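Local coordinates for core protein VP7 (Bluetongue virus, PDB 1BVP) that builds the surface layer of the viral core as homotrimers that assemble into 260 capsomers on an inner scaffold of VP3, at residues A6-T10 and I99-A105; V11-C15 and M64-M69; R190-M196 and N240-Q244; H276-L281 and F327-V332. All blocks are in the same frame, centred on the assembly; numbering follows the deposited sequence.

Interaction 1: A6-T10 and I99-A105; sequences ARALT and IPFTTEA
Thr-10, on helix 2-15, grips the backbone at the very residue that acts as N-cap of helix 103-116, Thr-102, so the start of one helix is tied to the flank of another in the helical domain of VP7. Its hydroxyl works in two directions: Thr-10 OG1 donates to Ala-6 O one turn earlier (2.7 Å) and accepts from Thr-102 N (3.1 Å, N-H...O 157°). A chi1 of -66°, which sets OG1 beside its own backbone N, suits it to both jobs. Ala-6 O in turn receives two donors, N and OG1 of Thr-10, which come in from opposite faces of the carbonyl plane. Thr-102 spends its own OG1 on the cap, accepting from Ala-105 N at 3.2 Å. Methyl groups fill in around these bonds: Ala-105 CB meets Leu-9 CD2 at 3.9 Å, and Ala-6 CB rests near the Phe-101 ring. At the other end Arg-7, extended from CG to NE, donates from NE to Ile-99 O (2.9 Å), while NH1 bonds to Leu-94 O; Ile-23 of the second subunit packs on the Arg-7 side chain. Arg-7 CG meets the Phe-101 ring at its edge, 4.2 Å from CD2.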
# COMPACT_ATOMS: atom_id res chain seq x y z
N ALA A 6 24.64 3.79 5.68
CA ALA A 6 24.38 5.06 4.99
C ALA A 6 25.43 5.30 3.86
O ALA A 6 25.09 5.73 2.73
CB ALA A 6 24.36 6.20 5.99
N ARG A 7 26.69 4.94 4.13
CA ARG A 7 27.74 5.06 3.12
C ARG A 7 27.58 4.10 1.96
O ARG A 7 27.67 4.53 0.78
CB ARG A 7 29.13 4.93 3.71
CG ARG A 7 29.44 6.12 4.58
CD ARG A 7 30.79 5.98 5.22
NE ARG A 7 31.01 7.09 6.15
CZ ARG A 7 31.25 6.94 7.44
NH1 ARG A 7 31.31 5.73 7.96
NH2 ARG A 7 31.38 7.99 8.23
N ALA A 8 27.35 2.83 2.26
CA ALA A 8 27.17 1.83 1.19
C ALA A 8 26.03 2.25 0.26
O ALA A 8 26.16 2.24 -0.97
CB ALA A 8 26.91 0.50 1.77
N LEU A 9 24.93 2.67 0.87
CA LEU A 9 23.74 3.12 0.16
C LEU A 9 24.05 4.32 -0.73
O LEU A 9 23.60 4.39 -1.90
CB LEU A 9 22.72 3.52 1.21
CG LEU A 9 21.23 3.43 0.94
CD1 LEU A 9 20.90 2.01 0.51
CD2 LEU A 9 20.54 3.76 2.25
N THR A 10 24.76 5.30 -0.16
CA THR A 10 25.17 6.51 -0.88
C THR A 10 26.01 6.17 -2.10
O THR A 10 25.73 6.65 -3.20
CB THR A 10 26.01 7.39 -0.01
OG1 THR A 10 25.22 7.89 1.07
CG2 THR A 10 26.51 8.57 -0.82
N ILE A 99 34.45 9.42 3.87
CA ILE A 99 33.49 9.16 2.79
C ILE A 99 32.16 9.72 3.28
O ILE A 99 31.64 9.31 4.32
CB ILE A 99 33.27 7.68 2.50
CG1 ILE A 99 34.60 7.00 2.20
CG2 ILE A 99 32.29 7.55 1.34
CD1 ILE A 99 34.44 5.58 1.76
N PRO A 100 31.63 10.72 2.57
CA PRO A 100 30.36 11.30 3.02
C PRO A 100 29.12 10.48 2.60
O PRO A 100 29.18 9.65 1.69
CB PRO A 100 30.39 12.69 2.37
CG PRO A 100 31.04 12.38 1.02
CD PRO A 100 32.10 11.32 1.30
N PHE A 101 28.03 10.63 3.34
CA PHE A 101 26.77 9.97 2.99
C PHE A 101 25.74 11.08 2.77
O PHE A 101 25.89 12.20 3.27
CB PHE A 101 26.33 8.97 4.07
CG PHE A 101 26.30 9.54 5.46
CD1 PHE A 101 25.22 10.31 5.90
CD2 PHE A 101 27.34 9.28 6.35
CE1 PHE A 101 25.19 10.82 7.22
CE2 PHE A 101 27.32 9.77 7.66
CZ PHE A 101 26.24 10.55 8.09
N THR A 102 24.76 10.83 1.91
CA THR A 102 23.76 11.83 1.63
C THR A 102 22.64 11.93 2.69
O THR A 102 22.39 11.01 3.47
CB THR A 102 23.09 11.54 0.30
OG1 THR A 102 22.52 10.22 0.35
CG2 THR A 102 24.08 11.61 -0.83
N THR A 103 21.95 13.06 2.69
CA THR A 103 20.81 13.29 3.55
C THR A 103 19.75 12.17 3.35
O THR A 103 19.22 11.66 4.33
CB THR A 103 20.19 14.68 3.24
OG1 THR A 103 21.05 15.70 3.74
CG2 THR A 103 18.85 14.84 3.87
N GLU A 104 19.48 11.78 2.10
CA GLU A 104 18.53 10.70 1.78
C GLU A 104 18.96 9.40 2.45
O GLU A 104 18.20 8.82 3.23
CB GLU A 104 18.45 10.42 0.28
CG GLU A 104 17.92 11.57 -0.58
CD GLU A 104 18.72 12.90 -0.45
OE1 GLU A 104 19.99 12.92 -0.52
OE2 GLU A 104 18.05 13.96 -0.31
N ALA A 105 20.19 8.97 2.21
CA ALA A 105 20.62 7.73 2.81
C ALA A 105 20.57 7.78 4.34
O ALA A 105 20.14 6.84 5.00
CB ALA A 105 22.00 7.39 2.33

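Interaction 2: V11-C15 and M64-M69; sequences VMRAC and MCLDMM
Cys-15 and Cys-65 meet sulfur to sulfur where helix 2-15 runs roughly antiparallel to helix 55-73, the two short segments crossing at -156° with their axes 10.2 Å apart. The contact is all packing, with no hydrogen bond between the segments, and sulfur supplies much of the surface.

Sulfur-sulfur contact comes first: Cys-15 SG and Cys-65 SG are 3.7 Å apart, van der Waals neighbours and not a disulfide. Methyl contacts come next. Met-64 starts with CG anti to its backbone N (chi1 176°), and a bend at the last torsion swings CE back across the gap, where it sits 3.9 Å from Cys-15 SG and also touches Val-11 CG1. The rest is apolar packing along the methionine chains. Val-11 CG1 lies 3.7 Å from Met-68 SD, and the two side chains cross at about a right angle. Met-12 reaches over toward the far end of the segment, placing its SD 4.1 Å from Met-69 CB, with its CG against Cys-65 SG.

Every residue that touches is buried, as expected in the interior of a helical bundle. Helix 27-44 covers Val-11 and Met-64 through Ala-36 and Ile-37, helix 304-323 packs on Met-12 with Thr-315 and Val-319, and helix 90-94 lies against Met-68.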
# COMPACT_ATOMS: atom_id res chain seq x y z
N VAL A 11 27.01 5.31 -1.92
CA VAL A 11 27.87 4.91 -3.02
C VAL A 11 27.15 4.16 -4.11
O VAL A 11 27.40 4.40 -5.31
CB VAL A 11 29.02 4.06 -2.53
CG1 VAL A 11 29.84 3.59 -3.69
CG2 VAL A 11 29.85 4.84 -1.52
N MET A 12 26.29 3.22 -3.71
CA MET A 12 25.54 2.43 -4.70
C MET A 12 24.58 3.29 -5.49
O MET A 12 24.48 3.13 -6.70
CB MET A 12 24.77 1.29 -4.07
CG MET A 12 25.62 0.30 -3.32
SD MET A 12 24.61 -1.18 -2.95
CE MET A 12 23.83 -0.72 -1.46
N ARG A 13 23.89 4.23 -4.83
CA ARG A 13 22.96 5.07 -5.58
C ARG A 13 23.71 5.98 -6.57
O ARG A 13 23.20 6.30 -7.64
CB ARG A 13 22.03 5.88 -4.66
CG ARG A 13 21.22 5.05 -3.69
CD ARG A 13 20.25 5.88 -2.79
NE ARG A 13 19.00 6.19 -3.47
CZ ARG A 13 18.51 7.42 -3.70
NH1 ARG A 13 19.17 8.51 -3.29
NH2 ARG A 13 17.38 7.57 -4.39
N ALA A 14 24.95 6.36 -6.22
CA ALA A 14 25.80 7.19 -7.08
C ALA A 14 26.20 6.38 -8.31
O ALA A 14 26.20 6.89 -9.44
CB ALA A 14 27.03 7.61 -6.31
N CYS A 15 26.56 5.11 -8.10
CA CYS A 15 26.95 4.30 -9.24
C CYS A 15 25.78 4.10 -10.21
O CYS A 15 26.00 3.93 -11.41
CB CYS A 15 27.46 2.95 -8.78
SG CYS A 15 28.97 2.98 -7.85
N MET A 64 32.42 -3.81 -6.63
CA MET A 64 32.70 -2.89 -5.52
C MET A 64 31.40 -2.68 -4.76
O MET A 64 31.37 -2.63 -3.54
CB MET A 64 33.23 -1.56 -6.05
CG MET A 64 33.43 -0.56 -4.94
SD MET A 64 33.79 1.08 -5.47
CE MET A 64 32.25 1.61 -6.32
N CYS A 65 30.31 -2.54 -5.50
CA CYS A 65 29.00 -2.35 -4.90
C CYS A 65 28.57 -3.61 -4.15
O CYS A 65 28.08 -3.52 -3.00
CB CYS A 65 28.03 -2.04 -5.99
SG CYS A 65 28.24 -0.37 -6.57
N LEU A 66 28.80 -4.78 -4.76
CA LEU A 66 28.48 -6.04 -4.11
C LEU A 66 29.25 -6.14 -2.79
O LEU A 66 28.67 -6.47 -1.74
CB LEU A 66 28.84 -7.19 -5.03
CG LEU A 66 28.52 -8.63 -4.59
CD1 LEU A 66 27.11 -8.75 -4.04
CD2 LEU A 66 28.69 -9.54 -5.79
N ASP A 67 30.53 -5.80 -2.80
CA ASP A 67 31.33 -5.86 -1.57
C ASP A 67 30.77 -4.96 -0.50
O ASP A 67 30.73 -5.33 0.67
CB ASP A 67 32.78 -5.41 -1.83
CG ASP A 67 33.69 -6.55 -2.23
OD1 ASP A 67 33.34 -7.73 -1.98
OD2 ASP A 67 34.77 -6.27 -2.79
N MET A 68 30.37 -3.77 -0.91
CA MET A 68 29.84 -2.78 0.01
C MET A 68 28.50 -3.18 0.58
O MET A 68 28.25 -2.98 1.76
CB MET A 68 29.76 -1.43 -0.68
CG MET A 68 31.14 -0.85 -0.94
SD MET A 68 31.05 0.80 -1.61
CE MET A 68 32.70 1.30 -1.23
N MET A 69 27.64 -3.77 -0.27
CA MET A 69 26.33 -4.25 0.17
C MET A 69 26.55 -5.39 1.20
O MET A 69 26.08 -5.31 2.32
CB MET A 69 25.56 -4.74 -1.06
CG MET A 69 24.13 -5.26 -0.81
SD MET A 69 24.07 -7.04 -0.46
CE MET A 69 23.05 -7.09 0.98

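Interaction 3: R190-M196 and N240-Q244; sequences RIENFAM and NAMVQ
Met-242 meets 190-196 twice, once through its backbone and once through its side chain. Its carbonyl O accepts from Ile-191 N at 2.9 Å (N-H...O 168°), beside the antiparallel, non-hydrogen-bonded pair Arg-190 and Val-243. The chain then turns a corner at Glu-192 and Asn-193. The tight part is the Met-242 side chain against Phe-194 and Ile-191. Phe-194 CG lies between its own backbone N and carbonyl carbon, which turns the ring toward Met-242. Met-242 CG stands over the ring centre, 4.0 Å from the centroid and 12° off the normal, a CH-pi contact; SD follows more obliquely, 36° off the normal, as a Met-aromatic contact. Ile-191 CD1 lies 3.8 Å from Met-242 CB. Thr-204 OG1 bridges the two strands, bonded to Ile-191 O and Met-242 N.

Beyond the ring the segments part. Asn-240 O is still at the ring edge, but Met-196 and Asn-240 touch lightly, SD to OD1 at 4.2 Å. The other looser side carries charge: partly exposed Arg-190 makes a weak salt bridge from NH1 to Glu-192 OE1 (3.3 Å), and its stronger partner is Glu-134 of the second subunit. Arg-190, Ile-191 and Asn-193 also pair in parallel with a strand of that subunit, carrying the sheet across the trimer interface. Strands 183-195 and 241-252 belong to the antiparallel beta-sandwich of VP7, a jelly roll of the kind common in viral coat proteins.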
# COMPACT_ATOMS: atom_id res chain seq x y z
N ARG A 190 -28.28 -7.37 12.26
CA ARG A 190 -29.36 -8.33 12.55
C ARG A 190 -29.39 -9.24 11.32
O ARG A 190 -29.34 -8.74 10.18
CB ARG A 190 -30.72 -7.62 12.62
CG ARG A 190 -31.11 -7.20 14.01
CD ARG A 190 -32.37 -6.36 14.01
NE ARG A 190 -32.14 -4.96 13.63
CZ ARG A 190 -32.62 -4.43 12.51
NH1 ARG A 190 -33.35 -5.18 11.67
NH2 ARG A 190 -32.32 -3.17 12.20
N ILE A 191 -29.36 -10.57 11.52
CA ILE A 191 -29.48 -11.48 10.36
C ILE A 191 -31.01 -11.58 10.17
O ILE A 191 -31.71 -12.25 10.93
CB ILE A 191 -28.88 -12.86 10.62
CG1 ILE A 191 -27.41 -12.74 11.04
CG2 ILE A 191 -28.98 -13.71 9.35
CD1 ILE A 191 -26.75 -14.08 11.35
N GLU A 192 -31.51 -10.83 9.20
CA GLU A 192 -32.93 -10.71 8.90
C GLU A 192 -33.64 -11.98 8.47
O GLU A 192 -34.84 -12.10 8.71
CB GLU A 192 -33.13 -9.61 7.85
CG GLU A 192 -34.47 -8.91 7.87
CD GLU A 192 -34.87 -8.46 9.26
OE1 GLU A 192 -34.00 -8.04 10.07
OE2 GLU A 192 -36.09 -8.52 9.55
N ASN A 193 -32.94 -12.93 7.85
CA ASN A 193 -33.55 -14.18 7.39
C ASN A 193 -32.53 -15.27 7.59
O ASN A 193 -31.49 -15.24 6.94
CB ASN A 193 -33.86 -14.08 5.89
CG ASN A 193 -34.81 -15.16 5.39
OD1 ASN A 193 -34.56 -15.82 4.38
ND2 ASN A 193 -35.96 -15.26 6.03
N PHE A 194 -32.79 -16.18 8.52
CA PHE A 194 -31.87 -17.29 8.79
C PHE A 194 -32.55 -18.66 8.78
O PHE A 194 -33.76 -18.77 8.78
CB PHE A 194 -31.16 -17.08 10.13
CG PHE A 194 -32.09 -16.97 11.32
CD1 PHE A 194 -32.75 -15.78 11.60
CD2 PHE A 194 -32.23 -18.04 12.21
CE1 PHE A 194 -33.53 -15.63 12.76
CE2 PHE A 194 -33.00 -17.91 13.38
CZ PHE A 194 -33.65 -16.71 13.66
N ALA A 195 -31.75 -19.71 8.77
CA ALA A 195 -32.22 -21.07 8.74
C ALA A 195 -32.30 -21.64 10.13
O ALA A 195 -31.36 -21.49 10.91
CB ALA A 195 -31.29 -21.93 7.90
N MET A 196 -33.43 -22.28 10.43
CA MET A 196 -33.63 -22.93 11.72
C MET A 196 -32.97 -24.31 11.59
O MET A 196 -32.70 -24.75 10.47
CB MET A 196 -35.11 -23.00 12.04
CG MET A 196 -35.67 -21.69 12.55
SD MET A 196 -35.07 -21.27 14.25
CE MET A 196 -34.38 -22.96 14.91
N ASN A 240 -36.88 -16.25 18.29
CA ASN A 240 -35.43 -16.46 18.18
C ASN A 240 -34.85 -15.33 17.32
O ASN A 240 -35.51 -14.78 16.41
CB ASN A 240 -35.09 -17.77 17.49
CG ASN A 240 -35.81 -18.92 18.05
OD1 ASN A 240 -36.82 -19.34 17.50
ND2 ASN A 240 -35.33 -19.45 19.16
N ALA A 241 -33.59 -15.00 17.60
CA ALA A 241 -32.87 -13.96 16.89
C ALA A 241 -31.45 -14.38 16.57
O ALA A 241 -30.88 -15.27 17.22
CB ALA A 241 -32.86 -12.68 17.72
N MET A 242 -30.91 -13.78 15.51
CA MET A 242 -29.51 -14.02 15.12
C MET A 242 -28.83 -12.69 14.78
O MET A 242 -29.44 -11.82 14.13
CB MET A 242 -29.42 -14.95 13.93
CG MET A 242 -29.42 -16.35 14.35
SD MET A 242 -28.99 -17.44 13.03
CE MET A 242 -27.23 -17.78 13.49
N VAL A 243 -27.62 -12.48 15.29
CA VAL A 243 -26.90 -11.26 14.93
C VAL A 243 -25.54 -11.65 14.39
O VAL A 243 -25.01 -12.71 14.80
CB VAL A 243 -26.70 -10.27 16.12
CG1 VAL A 243 -28.02 -9.96 16.78
CG2 VAL A 243 -25.72 -10.82 17.13
N GLN A 244 -25.04 -10.91 13.39
CA GLN A 244 -23.66 -11.16 12.92
C GLN A 244 -22.80 -10.03 13.42
O GLN A 244 -23.26 -8.89 13.57
CB GLN A 244 -23.49 -11.31 11.43
CG GLN A 244 -23.36 -10.07 10.66
CD GLN A 244 -23.08 -10.37 9.20
OE1 GLN A 244 -22.87 -11.52 8.85
NE2 GLN A 244 -23.07 -9.34 8.34

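Interaction 4: H276-L281 and F327-V332; sequences HTWHGL and FAIHGV
Thr-277 has the most surface buried here, lying between Phe-327 and Ile-329 where the start of helix 276-286 is overlaid by an irregular stretch of chain. Its methyl does most of the work: with chi1 at -60° OG1 lies beside the backbone N and CG2 is anti to it, over one face of the Phe-327 ring, displaced toward the rim, in a CH-pi contact 4.1 Å from the centroid. The same CG2 touches Ile-329 CD1 at 3.8 Å. The edge of that ring points at Leu-281 CG, and Phe-63 meets the ring edge-to-face from helix 55-73.

Ile-329 sends its extended chain onto the helix surface, so that CD1 settles between successive turns, against Thr-277 CG2 on one and Leu-281 CB (3.7 Å) on the next. Leu-281 continues inward to Phe-62 and Leu-66 of helix 55-73.

Val-332, three residues on in the loop, lays its two methyls against the same helix. Its CG1 packs against His-276 CB (3.8 Å), while CG2 lies 4.1 Å from the CA of Gly-280, where the absence of a side chain lets the valine come close to the helix backbone. A type II turn from Ile-329 to Val-332, with Gly-331 at its third position, is closed by Val-332 N bonding to Ile-329 O at 3.1 Å.

Polar ties of the loop include Ser-81 and Asp-83 on Ala-328 and a backbone bond of His-330 with Ile-80. No hydrogen bond joins the two segments, whose aliphatic and aromatic packing implies a fit resting on shape and burial rather than directional bonds.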
# COMPACT_ATOMS: atom_id res chain seq x y z
N HIS A 276 19.31 -14.96 -15.16
CA HIS A 276 19.84 -16.04 -14.34
C HIS A 276 20.92 -15.68 -13.37
O HIS A 276 21.01 -16.30 -12.31
CB HIS A 276 20.31 -17.19 -15.21
CG HIS A 276 19.20 -17.83 -15.97
ND1 HIS A 276 18.85 -17.44 -17.25
CD2 HIS A 276 18.30 -18.79 -15.61
CE1 HIS A 276 17.78 -18.12 -17.64
NE2 HIS A 276 17.43 -18.95 -16.67
N THR A 277 21.73 -14.70 -13.72
CA THR A 277 22.81 -14.29 -12.84
C THR A 277 22.25 -13.56 -11.61
O THR A 277 22.58 -13.89 -10.46
CB THR A 277 23.83 -13.44 -13.63
OG1 THR A 277 24.35 -14.24 -14.70
CG2 THR A 277 24.98 -13.00 -12.73
N TRP A 278 21.34 -12.62 -11.84
CA TRP A 278 20.78 -11.91 -10.72
C TRP A 278 20.02 -12.89 -9.83
O TRP A 278 20.10 -12.86 -8.59
CB TRP A 278 19.84 -10.83 -11.21
CG TRP A 278 19.10 -10.25 -10.08
CD1 TRP A 278 17.78 -10.45 -9.76
CD2 TRP A 278 19.66 -9.48 -9.03
NE1 TRP A 278 17.49 -9.86 -8.56
CE2 TRP A 278 18.63 -9.26 -8.08
CE3 TRP A 278 20.94 -8.96 -8.78
CZ2 TRP A 278 18.84 -8.54 -6.91
CZ3 TRP A 278 21.15 -8.25 -7.61
CH2 TRP A 278 20.10 -8.04 -6.69
N HIS A 279 19.25 -13.73 -10.48
CA HIS A 279 18.48 -14.72 -9.79
C HIS A 279 19.41 -15.61 -8.93
O HIS A 279 19.19 -15.80 -7.72
CB HIS A 279 17.69 -15.50 -10.82
CG HIS A 279 16.70 -16.44 -10.22
ND1 HIS A 279 15.68 -16.01 -9.40
CD2 HIS A 279 16.65 -17.80 -10.20
CE1 HIS A 279 15.06 -17.06 -8.89
NE2 HIS A 279 15.63 -18.16 -9.37
N GLY A 280 20.51 -16.07 -9.53
CA GLY A 280 21.47 -16.88 -8.79
C GLY A 280 22.15 -16.13 -7.64
O GLY A 280 22.28 -16.65 -6.52
N LEU A 281 22.58 -14.91 -7.92
CA LEU A 281 23.26 -14.05 -6.95
C LEU A 281 22.34 -13.72 -5.77
O LEU A 281 22.74 -13.83 -4.60
CB LEU A 281 23.66 -12.75 -7.64
CG LEU A 281 24.89 -11.87 -7.34
CD1 LEU A 281 24.43 -10.43 -7.32
CD2 LEU A 281 25.57 -12.22 -6.05
N PHE A 327 29.06 -12.04 -15.35
CA PHE A 327 30.03 -12.88 -14.70
C PHE A 327 29.37 -14.21 -14.40
O PHE A 327 28.15 -14.35 -14.56
CB PHE A 327 30.58 -12.21 -13.45
CG PHE A 327 29.54 -11.82 -12.47
CD1 PHE A 327 28.75 -10.69 -12.69
CD2 PHE A 327 29.34 -12.56 -11.31
CE1 PHE A 327 27.79 -10.30 -11.76
CE2 PHE A 327 28.38 -12.18 -10.38
CZ PHE A 327 27.61 -11.06 -10.60
N ALA A 328 30.17 -15.17 -13.95
CA ALA A 328 29.69 -16.52 -13.67
C ALA A 328 29.44 -16.83 -12.21
O ALA A 328 30.21 -16.43 -11.33
CB ALA A 328 30.68 -17.50 -14.22
N ILE A 329 28.38 -17.60 -11.96
CA ILE A 329 28.01 -18.03 -10.61
C ILE A 329 27.95 -19.57 -10.63
O ILE A 329 27.44 -20.16 -11.59
CB ILE A 329 26.67 -17.42 -10.18
CG1 ILE A 329 26.86 -15.91 -9.96
CG2 ILE A 329 26.19 -18.05 -8.90
CD1 ILE A 329 25.62 -15.17 -9.67
N HIS A 330 28.55 -20.21 -9.63
CA HIS A 330 28.56 -21.67 -9.58
C HIS A 330 27.17 -22.27 -9.63
O HIS A 330 26.28 -21.89 -8.87
CB HIS A 330 29.27 -22.18 -8.32
CG HIS A 330 30.75 -21.99 -8.34
ND1 HIS A 330 31.53 -22.17 -9.47
CD2 HIS A 330 31.61 -21.59 -7.36
CE1 HIS A 330 32.79 -21.89 -9.19
NE2 HIS A 330 32.87 -21.53 -7.92
N GLY A 331 26.98 -23.20 -10.56
CA GLY A 331 25.69 -23.85 -10.66
C GLY A 331 24.65 -23.14 -11.49
O GLY A 331 23.57 -23.67 -11.70
N VAL A 332 24.97 -21.96 -12.00
CA VAL A 332 24.04 -21.20 -12.82
C VAL A 332 24.40 -21.38 -14.28
O VAL A 332 25.55 -21.22 -14.65
CB VAL A 332 24.05 -19.71 -12.42
CG1 VAL A 332 23.19 -18.88 -13.37
CG2 VAL A 332 23.60 -19.56 -10.96

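Interactions 1, 2 and 4 all belong to the helical domain, whereas interaction 3 lies in the beta domain, its centre 60 to 63 Å from the others. Interactions 1 and 2 use successive parts of one N-terminal helix, with centres 11 Å apart, and are in contact where Ala-8 CB meets Met-68 O at 3.7 Å. Helix 55-73 then leads from interaction 2 to interaction 4, 19 Å away between centres, through Leu-66 CD2 and Leu-281 CD2, 4.1 Å apart. Interactions 1 and 3 both touch the second subunit, so each domain contributes to the trimer interface; interaction 4 meets no other chain. All four are structural contacts of a coat protein.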